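PDB 5DML: homocysteine S-methyltransferase from Escherichia coli, which catalyses methyl transfer from S-methylmethionine, or less efficiently from S-adenosylmethionine, to homocysteine, yielding methionine. Local coordinates for residues A[17-22]-A[65-70]; A[72-77]-A[126-131]; A[227-232]-A[253-258]. One frame throughout, in Å; residues are numbered along the deposited sequence.

Interaction 1 of 3, residues A[17-22]-A[65-70]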
ATOM      1  N   LEU A  17      -3.506   0.493 -14.062  1.00 43.49           N
ATOM      2  CA  LEU A  17      -4.536   0.298 -13.081  1.00 47.58           C
ATOM      3  C   LEU A  17      -4.305   1.304 -11.975  1.00 45.52           C
ATOM      4  O   LEU A  17      -3.207   1.617 -11.639  1.00 46.11           O
ATOM      5  CB  LEU A  17      -4.689  -1.138 -12.593  1.00 44.19           C
ATOM      6  CG  LEU A  17      -3.731  -1.794 -11.625  1.00 49.53           C
ATOM      7  CD1 LEU A  17      -4.100  -1.511 -10.193  1.00 48.23           C
ATOM      8  CD2 LEU A  17      -3.733  -3.277 -11.888  1.00 48.18           C
ATOM      9  N   LEU A  18      -5.374   1.830 -11.437  1.00 42.65           N
ATOM     10  CA  LEU A  18      -5.287   2.838 -10.431  1.00 43.86           C
ATOM     11  C   LEU A  18      -5.510   2.419  -9.017  1.00 44.73           C
ATOM     12  O   LEU A  18      -6.421   1.735  -8.723  1.00 42.38           O
ATOM     13  CB  LEU A  18      -6.254   3.962 -10.755  1.00 44.05           C
ATOM     14  CG  LEU A  18      -6.140   4.636 -12.103  1.00 43.11           C
ATOM     15  CD1 LEU A  18      -7.265   5.615 -12.286  1.00 46.81           C
ATOM     16  CD2 LEU A  18      -4.809   5.323 -12.289  1.00 39.31           C
ATOM     17  N   LEU A  19      -4.655   2.896  -8.139  1.00 37.00           N
ATOM     18  CA  LEU A  19      -4.780   2.652  -6.711  1.00 38.25           C
ATOM     19  C   LEU A  19      -5.578   3.807  -6.137  1.00 36.90           C
ATOM     20  O   LEU A  19      -6.082   4.625  -6.888  1.00 44.04           O
ATOM     21  CB  LEU A  19      -3.404   2.539  -6.045  1.00 41.33           C
ATOM     22  CG  LEU A  19      -2.403   1.626  -6.744  1.00 37.10           C
ATOM     23  CD1 LEU A  19      -1.128   1.460  -5.909  1.00 39.71           C
ATOM     24  CD2 LEU A  19      -3.050   0.283  -7.047  1.00 38.80           C
ATOM     25  N   ASP A  20      -5.702   3.883  -4.822  1.00 39.29           N
ATOM     26  CA  ASP A  20      -6.417   5.000  -4.225  1.00 39.20           C
ATOM     27  C   ASP A  20      -5.427   6.074  -3.782  1.00 39.76           C
ATOM     28  O   ASP A  20      -4.453   6.363  -4.482  1.00 41.75           O
ATOM     29  CB  ASP A  20      -7.289   4.526  -3.055  1.00 39.87           C
ATOM     30  CG  ASP A  20      -6.530   3.634  -2.075  1.00 43.79           C
ATOM     31  OD1 ASP A  20      -5.293   3.498  -2.203  1.00 43.76           O
ATOM     32  OD2 ASP A  20      -7.176   3.085  -1.161  1.00 44.65           O
ATOM     33  N   GLY A  21      -5.668   6.659  -2.616  1.00 39.41           N
ATOM     34  CA  GLY A  21      -4.798   7.706  -2.112  1.00 38.90           C
ATOM     35  C   GLY A  21      -4.942   7.831  -0.614  1.00 37.48           C
ATOM     36  O   GLY A  21      -5.503   6.954   0.032  1.00 39.72           O
ATOM     37  N   ALA A  22      -4.439   8.918  -0.051  1.00 35.21           N
ATOM     38  CA  ALA A  22      -4.415   9.035   1.402  1.00 39.82           C
ATOM     39  C   ALA A  22      -5.833   8.955   1.933  1.00 38.47           C
ATOM     40  O   ALA A  22      -6.782   9.388   1.278  1.00 33.57           O
ATOM     41  CB  ALA A  22      -3.745  10.325   1.842  1.00 32.95           C
ATOM     42  N   CYS A  65      -8.447  -0.179  -6.959  1.00 42.49           N
ATOM     43  CA  CYS A  65      -7.915  -0.948  -5.840  1.00 41.75           C
ATOM     44  C   CYS A  65      -7.875  -0.120  -4.573  1.00 41.51           C
ATOM     45  O   CYS A  65      -7.189   0.888  -4.521  1.00 46.39           O
ATOM     46  CB  CYS A  65      -6.499  -1.465  -6.145  1.00 41.73           C
ATOM     47  SG  CYS A  65      -5.722  -2.405  -4.759  1.00 47.45           S
ATOM     48  N   ALA A  66      -8.595  -0.545  -3.544  1.00 36.08           N
ATOM     49  CA  ALA A  66      -8.469   0.102  -2.246  1.00 35.33           C
ATOM     50  C   ALA A  66      -7.257  -0.450  -1.503  1.00 33.48           C
ATOM     51  O   ALA A  66      -6.940  -1.638  -1.599  1.00 36.80           O
ATOM     52  CB  ALA A  66      -9.733  -0.088  -1.421  1.00 33.24           C
ATOM     53  N   ILE A  67      -6.571   0.417  -0.771  1.00 34.07           N
ATOM     54  CA  ILE A  67      -5.560  -0.022   0.170  1.00 32.69           C
ATOM     55  C   ILE A  67      -6.128   0.168   1.576  1.00 34.91           C
ATOM     56  O   ILE A  67      -6.615   1.254   1.913  1.00 32.35           O
ATOM     57  CB  ILE A  67      -4.240   0.731  -0.020  1.00 31.29           C
ATOM     58  CG1 ILE A  67      -3.760   0.549  -1.458  1.00 32.58           C
ATOM     59  CG2 ILE A  67      -3.192   0.186   0.917  1.00 32.88           C
ATOM     60  CD1 ILE A  67      -2.569   1.381  -1.826  1.00 33.94           C
ATOM     61  N   THR A  68      -6.110  -0.909   2.370  1.00 37.11           N
ATOM     62  CA  THR A  68      -6.850  -0.932   3.631  1.00 35.28           C
ATOM     63  C   THR A  68      -6.173  -0.090   4.707  1.00 37.13           C
ATOM     64  O   THR A  68      -4.996   0.239   4.606  1.00 37.26           O
ATOM     65  CB  THR A  68      -7.052  -2.378   4.155  1.00 35.62           C
ATOM     66  OG1 THR A  68      -5.879  -2.834   4.843  1.00 36.27           O
ATOM     67  CG2 THR A  68      -7.404  -3.330   3.009  1.00 35.44           C
ATOM     68  N   ALA A  69      -6.934   0.265   5.733  1.00 40.95           N
ATOM     69  CA  ALA A  69      -6.431   1.117   6.802  1.00 41.98           C
ATOM     70  C   ALA A  69      -5.601   0.355   7.834  1.00 47.70           C
ATOM     71  O   ALA A  69      -5.764   0.573   9.035  1.00 47.40           O
ATOM     72  CB  ALA A  69      -7.588   1.805   7.487  1.00 42.26           C
ATOM     73  N   SER A  70      -4.708  -0.523   7.377  1.00 45.38           N
ATOM     74  CA  SER A  70      -3.951  -1.382   8.290  1.00 43.35           C
ATOM     75  C   SER A  70      -2.461  -1.041   8.372  1.00 42.10           C
ATOM     76  O   SER A  70      -1.729  -1.677   9.121  1.00 42.52           O
ATOM     77  CB  SER A  70      -4.132  -2.854   7.893  1.00 41.52           C
ATOM     78  OG  SER A  70      -3.742  -3.080   6.547  1.00 42.01           O
TER
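D20 reaches from the loop after strand 17-18 to the backbone of strand 65-67, where its OD2 accepts the N-H of I67 at 2.8 Å. The bond is almost straight, 175° at the hydrogen, yet the donor sits above the carboxylate, 41° out of its plane. With CG between the backbone N and the carbonyl carbon (chi1 49°), the carboxylate is carried toward I67; OD1 then passes across the isoleucine's side chain, 3.4 Å from I67 CG1. C65 takes part through its backbone and CB: its carbonyl O rests 3.7 Å from L19 CA, and its CB meets L19 CD2 at 4.0 Å. Its SG stands anti to the backbone N, and the side chain packs on L117 and A119 of the next strand. L19 CD1 and I67 CD1 approach more loosely, at 4.3 Å. This is the seam where the first and second strands close the TIM barrel. The backbone of D20 bonds to G294 on its other flank, so one aspartate spans both neighbours. The D20 carboxylate thus satisfies a strand N-H, probably in place of a backbone carbonyl from the neighbouring segment.

Interaction 2 of 3, residues A[72-77]-A[126-131]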
ATOM      1  N   GLN A  72      -0.747   0.760  10.044  1.00 45.00           N
ATOM      2  CA  GLN A  72      -0.192   0.801  11.388  1.00 42.27           C
ATOM      3  C   GLN A  72      -1.017  -0.015  12.357  1.00 48.04           C
ATOM      4  O   GLN A  72      -0.959   0.199  13.573  1.00 49.18           O
ATOM      5  CB  GLN A  72      -0.095   2.232  11.882  1.00 46.38           C
ATOM      6  CG  GLN A  72       1.322   2.702  12.023  1.00 49.36           C
ATOM      7  CD  GLN A  72       1.436   4.176  11.813  1.00 54.06           C
ATOM      8  OE1 GLN A  72       0.689   4.751  11.029  1.00 51.70           O
ATOM      9  NE2 GLN A  72       2.370   4.806  12.521  1.00 53.35           N
ATOM     10  N   ALA A  73      -1.783  -0.950  11.809  1.00 42.42           N
ATOM     11  CA  ALA A  73      -2.586  -1.838  12.615  1.00 41.95           C
ATOM     12  C   ALA A  73      -1.821  -3.140  12.885  1.00 42.60           C
ATOM     13  O   ALA A  73      -1.983  -4.130  12.159  1.00 44.12           O
ATOM     14  CB  ALA A  73      -3.901  -2.112  11.933  1.00 40.28           C
ATOM     15  N   THR A  74      -0.974  -3.121  13.912  1.00 41.75           N
ATOM     16  CA  THR A  74      -0.256  -4.315  14.347  1.00 44.48           C
ATOM     17  C   THR A  74      -0.564  -4.617  15.798  1.00 45.07           C
ATOM     18  O   THR A  74      -0.764  -3.691  16.586  1.00 48.50           O
ATOM     19  CB  THR A  74       1.268  -4.174  14.214  1.00 43.33           C
ATOM     20  OG1 THR A  74       1.687  -2.917  14.772  1.00 47.55           O
ATOM     21  CG2 THR A  74       1.706  -4.276  12.761  1.00 40.01           C
ATOM     22  N   PRO A  75      -0.614  -5.911  16.157  1.00 39.97           N
ATOM     23  CA  PRO A  75      -0.608  -6.327  17.564  1.00 42.69           C
ATOM     24  C   PRO A  75       0.449  -5.580  18.391  1.00 46.19           C
ATOM     25  O   PRO A  75       0.159  -5.158  19.514  1.00 46.84           O
ATOM     26  CB  PRO A  75      -0.292  -7.820  17.477  1.00 43.33           C
ATOM     27  CG  PRO A  75      -0.936  -8.242  16.203  1.00 41.44           C
ATOM     28  CD  PRO A  75      -0.765  -7.065  15.247  1.00 42.17           C
ATOM     29  N   ALA A  76       1.648  -5.406  17.838  1.00 41.29           N
ATOM     30  CA  ALA A  76       2.677  -4.589  18.483  1.00 45.22           C
ATOM     31  C   ALA A  76       2.183  -3.153  18.711  1.00 43.58           C
ATOM     32  O   ALA A  76       2.204  -2.647  19.833  1.00 42.33           O
ATOM     33  CB  ALA A  76       3.951  -4.577  17.656  1.00 40.62           C
ATOM     34  N   GLY A  77       1.728  -2.502  17.648  1.00 48.64           N
ATOM     35  CA  GLY A  77       1.200  -1.149  17.775  1.00 50.43           C
ATOM     36  C   GLY A  77       0.020  -1.034  18.725  1.00 50.52           C
ATOM     37  O   GLY A  77       0.049  -0.252  19.674  1.00 50.44           O
ATOM     38  N   GLY A 126       9.325   0.413  10.902  1.00 48.82           N
ATOM     39  CA  GLY A 126       9.530   1.823  11.157  1.00 52.65           C
ATOM     40  C   GLY A 126       8.273   2.641  11.386  1.00 53.66           C
ATOM     41  O   GLY A 126       8.349   3.715  11.963  1.00 55.90           O
ATOM     42  N   ALA A 127       7.119   2.163  10.928  1.00 42.83           N
ATOM     43  CA  ALA A 127       5.877   2.895  11.151  1.00 41.92           C
ATOM     44  C   ALA A 127       5.302   2.551  12.517  1.00 41.33           C
ATOM     45  O   ALA A 127       4.467   3.266  13.052  1.00 45.24           O
ATOM     46  CB  ALA A 127       4.878   2.603  10.061  1.00 38.02           C
ATOM     47  N   TYR A 128       5.751   1.440  13.081  1.00 55.51           N
ATOM     48  CA  TYR A 128       5.365   1.074  14.437  1.00 56.85           C
ATOM     49  C   TYR A 128       6.225   1.844  15.444  1.00 59.61           C
ATOM     50  O   TYR A 128       5.767   2.209  16.527  1.00 58.97           O
ATOM     51  CB  TYR A 128       5.504  -0.432  14.636  1.00 51.95           C
ATOM     52  CG  TYR A 128       5.793  -0.827  16.062  1.00 51.79           C
ATOM     53  CD1 TYR A 128       4.783  -0.841  17.014  1.00 53.45           C
ATOM     54  CD2 TYR A 128       7.077  -1.171  16.458  1.00 51.36           C
ATOM     55  CE1 TYR A 128       5.045  -1.195  18.323  1.00 53.66           C
ATOM     56  CE2 TYR A 128       7.342  -1.530  17.758  1.00 52.14           C
ATOM     57  CZ  TYR A 128       6.323  -1.542  18.685  1.00 52.94           C
ATOM     58  OH  TYR A 128       6.578  -1.905  19.986  1.00 53.76           O
ATOM     59  N   LEU A 129       7.436   2.169  15.053  1.00 53.60           N
ATOM     60  CA  LEU A 129       8.295   2.974  15.871  1.00 56.62           C
ATOM     61  C   LEU A 129       7.865   4.353  15.412  1.00 65.28           C
ATOM     62  O   LEU A 129       8.006   4.697  14.264  1.00 66.46           O
ATOM     63  CB  LEU A 129       9.755   2.721  15.545  1.00 55.75           C
ATOM     64  CG  LEU A 129      10.370   1.345  15.746  1.00 53.20           C
ATOM     65  CD1 LEU A 129      11.839   1.414  15.476  1.00 49.21           C
ATOM     66  CD2 LEU A 129      10.128   0.754  17.110  1.00 46.76           C
ATOM     67  N   ALA A 130       7.271   5.152  16.271  1.00 82.44           N
ATOM     68  CA  ALA A 130       6.775   6.434  15.800  1.00 79.50           C
ATOM     69  C   ALA A 130       7.838   7.480  15.554  1.00 84.72           C
ATOM     70  O   ALA A 130       7.765   8.560  16.108  1.00 85.95           O
ATOM     71  CB  ALA A 130       5.716   6.947  16.755  1.00 76.67           C
ATOM     72  N   ASP A 131       8.820   7.185  14.723  1.00 79.27           N
ATOM     73  CA  ASP A 131       9.929   8.103  14.503  1.00 80.30           C
ATOM     74  C   ASP A 131      10.286   8.510  13.101  1.00 76.84           C
ATOM     75  O   ASP A 131      11.345   9.069  12.909  1.00 71.61           O
ATOM     76  CB  ASP A 131      11.178   7.569  15.181  1.00 74.93           C
ATOM     77  CG  ASP A 131      11.533   6.192  14.733  1.00 76.42           C
ATOM     78  OD1 ASP A 131      11.020   5.748  13.702  1.00 86.89           O
ATOM     79  OD2 ASP A 131      12.331   5.543  15.411  1.00 74.81           O
TER
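The N-terminal turn of helix 75-78, capped by T74, receives the ring of Y128 from the short helix 125-128. A76 makes the main side-chain contact with the ring: its CB lies over one face, 4.0 Å from the centroid of the Y128 ring and displaced toward the rim, a CH-pi contact in which A76 CB comes to 3.6 Å from Y128 CE1. Y128 points its ring there because CG is roughly anti to the backbone N (chi1 152°), which carries the aromatic group across to the neighbouring turn. G77 N follows at 3.5 Å from Y128 CD1, reaching the ring obliquely. That same N-H is spent on the cap: it donates to T74 OG1 at 2.9 Å, and G77, without a side chain, lets the turn lie close to this hydroxyl. Both segments belong to loops that follow barrel strands, 65-67 for the first and 117-122 for the second, so the contact joins two neighbouring loops at the C-terminal end of the TIM barrel. F149 of helix 143-159 packs on T74 and A76, and Y125 meets the Y128 ring. The second point of attachment is polar. Q72, extended beyond CG, brings NE2 to the carbonyl of A127, 2.7 Å from A127 O; the bond is bent, 137° at the hydrogen, with the acceptor 28° out of the glutamine's amide plane. Q72 CG also rests on A127 CB at 4.1 Å.

Interaction 3 of 3, residues A[227-232]-A[253-258]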
ATOM      1  N   ILE A 227       7.646   2.142  -5.851  1.00 31.79           N
ATOM      2  CA  ILE A 227       7.906   3.150  -4.828  1.00 35.30           C
ATOM      3  C   ILE A 227       6.653   3.898  -4.370  1.00 37.15           C
ATOM      4  O   ILE A 227       5.689   4.033  -5.119  1.00 34.18           O
ATOM      5  CB  ILE A 227       8.937   4.171  -5.327  1.00 36.17           C
ATOM      6  CG1 ILE A 227       8.482   4.762  -6.653  1.00 41.60           C
ATOM      7  CG2 ILE A 227      10.309   3.495  -5.515  1.00 36.16           C
ATOM      8  CD1 ILE A 227       9.461   5.746  -7.242  1.00 41.86           C
ATOM      9  N   ASN A 228       6.670   4.377  -3.130  1.00 43.34           N
ATOM     10  CA  ASN A 228       5.527   5.097  -2.568  1.00 42.84           C
ATOM     11  C   ASN A 228       5.926   5.981  -1.385  1.00 45.97           C
ATOM     12  O   ASN A 228       6.959   5.768  -0.766  1.00 48.43           O
ATOM     13  CB  ASN A 228       4.423   4.116  -2.163  1.00 42.26           C
ATOM     14  CG  ASN A 228       4.757   3.338  -0.900  1.00 45.67           C
ATOM     15  OD1 ASN A 228       5.644   2.484  -0.896  1.00 44.75           O
ATOM     16  ND2 ASN A 228       4.026   3.615   0.177  1.00 46.99           N
ATOM     17  N   CYS A 229       5.095   6.981  -1.099  1.00 48.67           N
ATOM     18  CA  CYS A 229       5.408   8.049  -0.141  1.00 50.53           C
ATOM     19  C   CYS A 229       6.731   8.739  -0.449  1.00 50.54           C
ATOM     20  O   CYS A 229       7.391   9.270   0.431  1.00 52.95           O
ATOM     21  CB  CYS A 229       5.405   7.514   1.281  1.00 49.98           C
ATOM     22  SG  CYS A 229       3.738   7.057   1.806  1.00 65.00           S
ATOM     23  N   ILE A 230       7.089   8.735  -1.723  1.00 47.20           N
ATOM     24  CA  ILE A 230       8.265   9.419  -2.226  1.00 47.13           C
ATOM     25  C   ILE A 230       7.794  10.795  -2.697  1.00 47.98           C
ATOM     26  O   ILE A 230       6.632  10.950  -3.079  1.00 50.61           O
ATOM     27  CB  ILE A 230       8.915   8.598  -3.374  1.00 47.39           C
ATOM     28  CG1 ILE A 230      10.226   9.254  -3.788  1.00 46.99           C
ATOM     29  CG2 ILE A 230       8.052   8.535  -4.588  1.00 48.34           C
ATOM     30  CD1 ILE A 230      10.720   8.789  -5.132  1.00 49.86           C
ATOM     31  N   ALA A 231       8.660  11.800  -2.647  1.00 42.39           N
ATOM     32  CA  ALA A 231       8.300  13.087  -3.219  1.00 46.93           C
ATOM     33  C   ALA A 231       8.064  12.903  -4.716  1.00 44.52           C
ATOM     34  O   ALA A 231       8.754  12.123  -5.371  1.00 48.14           O
ATOM     35  CB  ALA A 231       9.383  14.139  -2.955  1.00 46.85           C
ATOM     36  N   LEU A 232       7.062  13.600  -5.233  1.00 44.09           N
ATOM     37  CA  LEU A 232       6.702  13.554  -6.644  1.00 45.65           C
ATOM     38  C   LEU A 232       7.902  13.772  -7.571  1.00 46.39           C
ATOM     39  O   LEU A 232       8.066  13.085  -8.578  1.00 45.36           O
ATOM     40  CB  LEU A 232       5.637  14.613  -6.919  1.00 44.55           C
ATOM     41  CG  LEU A 232       5.100  14.754  -8.339  1.00 47.26           C
ATOM     42  CD1 LEU A 232       4.628  13.404  -8.870  1.00 41.45           C
ATOM     43  CD2 LEU A 232       3.975  15.800  -8.375  1.00 45.58           C
ATOM     44  N   TYR A 253       3.111   5.342  -6.174  1.00 33.33           N
ATOM     45  CA  TYR A 253       2.190   6.260  -5.554  1.00 32.41           C
ATOM     46  C   TYR A 253       2.877   7.162  -4.543  1.00 33.24           C
ATOM     47  O   TYR A 253       3.022   6.828  -3.366  1.00 36.01           O
ATOM     48  CB  TYR A 253       1.009   5.533  -4.920  1.00 28.72           C
ATOM     49  CG  TYR A 253       1.242   4.352  -4.010  1.00 28.59           C
ATOM     50  CD1 TYR A 253       1.631   3.112  -4.513  1.00 28.82           C
ATOM     51  CD2 TYR A 253       0.941   4.443  -2.658  1.00 28.34           C
ATOM     52  CE1 TYR A 253       1.781   2.010  -3.671  1.00 31.16           C
ATOM     53  CE2 TYR A 253       1.077   3.351  -1.816  1.00 30.48           C
ATOM     54  CZ  TYR A 253       1.499   2.141  -2.330  1.00 30.85           C
ATOM     55  OH  TYR A 253       1.638   1.067  -1.497  1.00 32.89           O
ATOM     56  N   PRO A 254       3.277   8.347  -5.015  1.00 43.22           N
ATOM     57  CA  PRO A 254       4.059   9.333  -4.285  1.00 46.89           C
ATOM     58  C   PRO A 254       3.195  10.352  -3.556  1.00 48.90           C
ATOM     59  O   PRO A 254       1.977  10.422  -3.779  1.00 47.05           O
ATOM     60  CB  PRO A 254       4.860  10.000  -5.393  1.00 43.25           C
ATOM     61  CG  PRO A 254       3.959   9.963  -6.560  1.00 43.73           C
ATOM     62  CD  PRO A 254       2.996   8.807  -6.386  1.00 40.09           C
ATOM     63  N   ASN A 255       3.839  11.122  -2.682  1.00 42.73           N
ATOM     64  CA  ASN A 255       3.191  12.228  -1.995  1.00 44.15           C
ATOM     65  C   ASN A 255       2.669  13.254  -2.986  1.00 47.13           C
ATOM     66  O   ASN A 255       3.142  13.338  -4.123  1.00 43.05           O
ATOM     67  CB  ASN A 255       4.164  12.880  -1.015  1.00 42.84           C
ATOM     68  CG  ASN A 255       4.710  11.888  -0.008  1.00 50.36           C
ATOM     69  OD1 ASN A 255       3.955  11.152   0.629  1.00 46.72           O
ATOM     70  ND2 ASN A 255       6.032  11.828   0.105  1.00 51.71           N
ATOM     71  N   SER A 256       1.740  14.074  -2.567  1.00 49.66           N
ATOM     72  CA  SER A 256       1.260  15.089  -3.454  1.00 57.50           C
ATOM     73  C   SER A 256       2.286  16.157  -3.685  1.00 63.62           C
ATOM     74  O   SER A 256       3.196  16.364  -2.901  1.00 63.42           O
ATOM     75  CB  SER A 256       0.025  15.770  -2.925  1.00 59.28           C
ATOM     76  OG  SER A 256      -0.363  16.728  -3.865  1.00 68.13           O
ATOM     77  N   GLY A 257       2.103  16.853  -4.786  1.00 64.87           N
ATOM     78  CA  GLY A 257       2.997  17.907  -5.160  1.00 70.68           C
ATOM     79  C   GLY A 257       2.916  19.120  -4.279  1.00 74.56           C
ATOM     80  O   GLY A 257       3.915  19.747  -4.023  1.00 73.24           O
ATOM     81  N   GLU A 258       1.724  19.449  -3.816  1.00 71.25           N
ATOM     82  CA  GLU A 258       1.624  20.626  -2.982  1.00 73.37           C
ATOM     83  C   GLU A 258       1.458  20.387  -1.520  1.00 73.17           C
ATOM     84  O   GLU A 258       1.246  19.277  -1.083  1.00 69.54           O
ATOM     85  CB  GLU A 258       0.499  21.537  -3.451  1.00 76.67           C
TER
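The carbonyl oxygen of I230 takes the N-H of N255 at 2.8 Å, with P254 CB packed close beside it. A second, weak bond runs from N255 ND2 to C229 O, at 2.9 Å, so N255 holds the turn after strand 222-228 by both backbone and side chain, while its OD1 accepts from C296 N. Further back the two segments pair in parallel register: Y253 N donates to I227 O, and Y253 O accepts from C229 N, each at 3.1 Å, flanking the bridge between N228 and Y253. Above this bridge N228 CB sits over the centre of the Y253 ring, 3.3 Å from the ring centroid and 7° off the normal. In both residues CG falls between the backbone N and the carbonyl carbon (chi1 74° and 49°), which makes the two side chains run side by side in the same direction. The phenol oxygen bonds to E168, and N228 OD1 to S194 and T169 N. An alanine in place of Y253 removes the phenol and the ring, and would probably leave E168 without this partner and open a gap under N228 CB. Farther along, I230 CG2 meets P254 CB at 3.6 Å and L232 CD2 lies 4.0 Å from G257 CA. C229, C295 and C296 are the predicted zinc ligands; in this crystal C229 is joined to C295 by a disulfide. N255, through its weak bond to C229 O and its bond to C296 N, helps hold the backbone near two of those cysteines, consistent with a role in positioning the predicted zinc-binding residues.

In the fold
Following the chain from the N terminus, interaction 1 comes first: the mostly helical run 23-64 ends with strand 65-67 beside strand 17-18, closing the barrel. Interaction 2 opens directly afterwards, and its loop includes helix 85-109 and strand 117-122 before returning to helix 125-128. Interaction 3 closes a shorter loop, a strand-helix-strand unit through helix 235-242, at adjacent strands 222-228 and 250-253. The three lie in series, none nested or crossing. Interactions 1 and 3 meet inside the barrel, where L19 and I67 pack on Y253; interaction 2 stands apart, its nearest atoms about 9 Å from interaction 3, and joins loops around the barrel mouth.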